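Local coordinates for putative esterase (Sulfolobus solfataricus P2, PDB 2RAU), which probably acts as a lipase or esterase of the alpha/beta-hydrolase fold and binds calcium ions, at residues I99-H104 with S124-D129. Residues are numbered along the deposited sequence; the frame is centred on the assembly and turned at random.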
ATOM      1  N   ILE A  99      -7.974  -2.849   0.814  1.00 25.07           N
ATOM      2  CA  ILE A  99      -8.693  -2.451  -0.404  1.00 25.46           C
ATOM      3  C   ILE A  99      -7.828  -2.605  -1.653  1.00 25.61           C
ATOM      4  O   ILE A  99      -6.611  -2.312  -1.627  1.00 25.70           O
ATOM      5  CB  ILE A  99      -9.152  -0.966  -0.257  1.00 25.46           C
ATOM      6  CG1 ILE A  99      -9.935  -0.506  -1.495  1.00 27.67           C
ATOM      7  CG2 ILE A  99      -7.961  -0.029   0.031  1.00 25.83           C
ATOM      8  CD1 ILE A  99     -10.601   0.970  -1.423  1.00 24.08           C
ATOM      9  N   ASP A 100      -8.466  -3.152  -2.698  1.00 25.58           N
ATOM     10  CA  ASP A 100      -7.967  -3.145  -4.042  1.00 25.41           C
ATOM     11  C   ASP A 100      -8.571  -1.910  -4.726  1.00 27.34           C
ATOM     12  O   ASP A 100      -9.787  -1.791  -4.885  1.00 27.53           O
ATOM     13  CB  ASP A 100      -8.343  -4.369  -4.821  1.00 25.10           C
ATOM     14  CG  ASP A 100      -7.795  -5.640  -4.227  1.00 27.01           C
ATOM     15  OD1 ASP A 100      -6.641  -5.634  -3.770  1.00 28.82           O
ATOM     16  OD2 ASP A 100      -8.473  -6.681  -4.284  1.00 29.20           O
ATOM     17  N   TYR A 101      -7.713  -0.956  -5.046  1.00 26.03           N
ATOM     18  CA  TYR A 101      -8.129   0.239  -5.737  1.00 25.81           C
ATOM     19  C   TYR A 101      -8.487  -0.123  -7.168  1.00 26.22           C
ATOM     20  O   TYR A 101      -8.170  -1.216  -7.624  1.00 26.27           O
ATOM     21  CB  TYR A 101      -6.992   1.223  -5.824  1.00 27.08           C
ATOM     22  CG  TYR A 101      -6.427   1.686  -4.513  1.00 28.04           C
ATOM     23  CD1 TYR A 101      -7.250   2.256  -3.530  1.00 26.43           C
ATOM     24  CD2 TYR A 101      -5.067   1.608  -4.268  1.00 31.36           C
ATOM     25  CE1 TYR A 101      -6.715   2.721  -2.330  1.00 24.87           C
ATOM     26  CE2 TYR A 101      -4.522   2.079  -3.090  1.00 26.20           C
ATOM     27  CZ  TYR A 101      -5.337   2.645  -2.120  1.00 28.06           C
ATOM     28  OH  TYR A 101      -4.740   3.108  -0.963  1.00 25.01           O
ATOM     29  N   ARG A 102      -9.054   0.832  -7.896  1.00 23.02           N
ATOM     30  CA  ARG A 102      -9.449   0.609  -9.294  1.00 25.30           C
ATOM     31  C   ARG A 102      -8.279   0.193 -10.192  1.00 25.89           C
ATOM     32  O   ARG A 102      -8.469  -0.488 -11.227  1.00 24.04           O
ATOM     33  CB  ARG A 102     -10.166   1.847  -9.848  1.00 23.64           C
ATOM     34  CG  ARG A 102     -11.411   2.232  -9.046  1.00 25.47           C
ATOM     35  CD  ARG A 102     -12.114   3.387  -9.655  1.00 23.79           C
ATOM     36  NE  ARG A 102     -13.106   3.922  -8.736  1.00 27.04           N
ATOM     37  CZ  ARG A 102     -14.233   4.535  -9.090  1.00 29.34           C
ATOM     38  NH1 ARG A 102     -14.582   4.701 -10.347  1.00 26.03           N
ATOM     39  NH2 ARG A 102     -15.040   4.957  -8.148  1.00 24.79           N
ATOM     40  N   THR A 103      -7.088   0.631  -9.812  1.00 25.27           N
ATOM     41  CA  THR A 103      -5.815   0.279 -10.481  1.00 24.61           C
ATOM     42  C   THR A 103      -5.607  -1.231 -10.543  1.00 25.26           C
ATOM     43  O   THR A 103      -4.950  -1.740 -11.441  1.00 25.51           O
ATOM     44  CB  THR A 103      -4.625   0.961  -9.767  1.00 21.56           C
ATOM     45  OG1 THR A 103      -4.763   0.731  -8.351  1.00 26.22           O
ATOM     46  CG2 THR A 103      -4.554   2.431 -10.143  1.00 26.75           C
ATOM     47  N   HIS A 104      -6.242  -1.963  -9.618  1.00 24.34           N
ATOM     48  CA  HIS A 104      -6.131  -3.381  -9.585  1.00 26.88           C
ATOM     49  C   HIS A 104      -6.953  -4.116 -10.649  1.00 26.75           C
ATOM     50  O   HIS A 104      -6.869  -5.336 -10.731  1.00 25.77           O
ATOM     51  CB  HIS A 104      -6.470  -3.930  -8.221  1.00 24.95           C
ATOM     52  CG  HIS A 104      -5.888  -5.269  -7.941  1.00 25.69           C
ATOM     53  ND1 HIS A 104      -4.550  -5.579  -8.167  1.00 29.46           N
ATOM     54  CD2 HIS A 104      -6.444  -6.383  -7.399  1.00 30.65           C
ATOM     55  CE1 HIS A 104      -4.336  -6.832  -7.798  1.00 25.87           C
ATOM     56  NE2 HIS A 104      -5.468  -7.339  -7.323  1.00 27.23           N
ATOM     57  N   SER A 124     -11.326  12.660  -5.034  1.00 28.89           N
ATOM     58  CA  SER A 124     -12.737  12.391  -4.716  1.00 28.64           C
ATOM     59  C   SER A 124     -13.111  10.941  -5.082  1.00 26.91           C
ATOM     60  O   SER A 124     -13.854  10.275  -4.350  1.00 25.27           O
ATOM     61  CB  SER A 124     -13.689  13.446  -5.316  1.00 34.66           C
ATOM     62  OG  SER A 124     -13.647  13.412  -6.704  1.00 40.45           O
ATOM     63  N   THR A 125     -12.558  10.421  -6.166  1.00 28.59           N
ATOM     64  CA  THR A 125     -12.789   9.026  -6.523  1.00 24.75           C
ATOM     65  C   THR A 125     -12.225   8.071  -5.476  1.00 25.22           C
ATOM     66  O   THR A 125     -12.926   7.194  -4.992  1.00 27.72           O
ATOM     67  CB  THR A 125     -12.233   8.711  -7.943  1.00 25.83           C
ATOM     68  OG1 THR A 125     -12.939   9.514  -8.894  1.00 28.68           O
ATOM     69  CG2 THR A 125     -12.362   7.213  -8.295  1.00 25.53           C
ATOM     70  N   TRP A 126     -10.953   8.233  -5.145  1.00 25.88           N
ATOM     71  CA  TRP A 126     -10.269   7.374  -4.180  1.00 26.74           C
ATOM     72  C   TRP A 126     -10.941   7.457  -2.811  1.00 25.25           C
ATOM     73  O   TRP A 126     -11.150   6.436  -2.190  1.00 26.97           O
ATOM     74  CB  TRP A 126      -8.763   7.751  -4.087  1.00 28.52           C
ATOM     75  CG  TRP A 126      -7.828   6.741  -4.697  1.00 25.76           C
ATOM     76  CD1 TRP A 126      -6.771   6.108  -4.071  1.00 28.55           C
ATOM     77  CD2 TRP A 126      -7.874   6.198  -6.030  1.00 23.91           C
ATOM     78  NE1 TRP A 126      -6.165   5.232  -4.946  1.00 28.75           N
ATOM     79  CE2 TRP A 126      -6.800   5.282  -6.150  1.00 28.04           C
ATOM     80  CE3 TRP A 126      -8.700   6.417  -7.141  1.00 26.82           C
ATOM     81  CZ2 TRP A 126      -6.561   4.568  -7.304  1.00 27.16           C
ATOM     82  CZ3 TRP A 126      -8.459   5.698  -8.289  1.00 26.91           C
ATOM     83  CH2 TRP A 126      -7.402   4.814  -8.369  1.00 26.51           C
ATOM     84  N   ILE A 127     -11.229   8.681  -2.365  1.00 26.44           N
ATOM     85  CA  ILE A 127     -11.918   8.897  -1.087  1.00 26.93           C
ATOM     86  C   ILE A 127     -13.306   8.228  -1.090  1.00 26.77           C
ATOM     87  O   ILE A 127     -13.640   7.528  -0.122  1.00 26.86           O
ATOM     88  CB  ILE A 127     -11.923  10.361  -0.653  1.00 28.30           C
ATOM     89  CG1 ILE A 127     -10.472  10.769  -0.288  1.00 26.36           C
ATOM     90  CG2 ILE A 127     -12.878  10.562   0.568  1.00 24.13           C
ATOM     91  CD1 ILE A 127     -10.298  12.228  -0.058  1.00 32.34           C
ATOM     92  N   SER A 128     -14.038   8.305  -2.205  1.00 26.73           N
ATOM     93  CA  SER A 128     -15.354   7.680  -2.284  1.00 26.85           C
ATOM     94  C   SER A 128     -15.238   6.152  -2.170  1.00 27.77           C
ATOM     95  O   SER A 128     -16.087   5.496  -1.560  1.00 25.71           O
ATOM     96  CB  SER A 128     -16.113   8.089  -3.550  1.00 28.27           C
ATOM     97  OG  SER A 128     -15.600   7.458  -4.731  1.00 29.47           O
ATOM     98  N   ASP A 129     -14.177   5.586  -2.729  1.00 24.96           N
ATOM     99  CA  ASP A 129     -13.964   4.161  -2.706  1.00 25.34           C
ATOM    100  C   ASP A 129     -13.587   3.711  -1.294  1.00 25.07           C
ATOM    101  O   ASP A 129     -14.072   2.691  -0.814  1.00 25.80           O
ATOM    102  CB  ASP A 129     -12.847   3.773  -3.676  1.00 24.67           C
ATOM    103  CG  ASP A 129     -13.229   3.970  -5.146  1.00 28.28           C
ATOM    104  OD1 ASP A 129     -14.403   4.122  -5.426  1.00 26.81           O
ATOM    105  OD2 ASP A 129     -12.337   3.944  -6.039  1.00 25.83           O
TER
HETATM  106  O   HOH W   1      -9.777   3.159  -6.069  1.00 18.05           O
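Arg102 and Asp129 form a side-on salt bridge between the 3-10 turn just after strand 94-100 and helix 123-141, the next helix in this alpha/beta-hydrolase fold. Arginine suits the place because it offers two parallel N-H groups to the two carboxylate oxygens: Arg102 NE donates to Asp129 OD2 at 2.8 Å and Arg102 NH2 to Asp129 OD1 at 2.9 Å, each meeting a syn lone pair, with the flat groups nearly coplanar (22° apart). The small methyl of Thr125 can lie flat on one guanidinium face, CG2 3.4 Å from Arg102 CZ. Asp36 forms a salt bridge with Arg102 NH1 and Arg30 with Asp129 OD1, so both buried charges have a second partner. A lysine in place of Arg102 would probably lose the paired, in-plane grip and leave one carboxylate oxygen of Asp129 without this mate.

Tyr101 and Trp126 form an oblique aromatic pair, planes at 31°. The broad indole sets NE1 over the centre of the Tyr101 ring and still reaches Tyr101 CB with CZ2, at 3.7 Å. Tyr101 OH is hydrogen-bonded to Pro57 O, and its side chain touches Phe153, in what is probably the nucleophile elbow. Ile99 CD1 reaches Asp129 O. One water, over a face of Trp126, accepts from Arg102 N and donates to Asp129 OD2 at 2.7 Å.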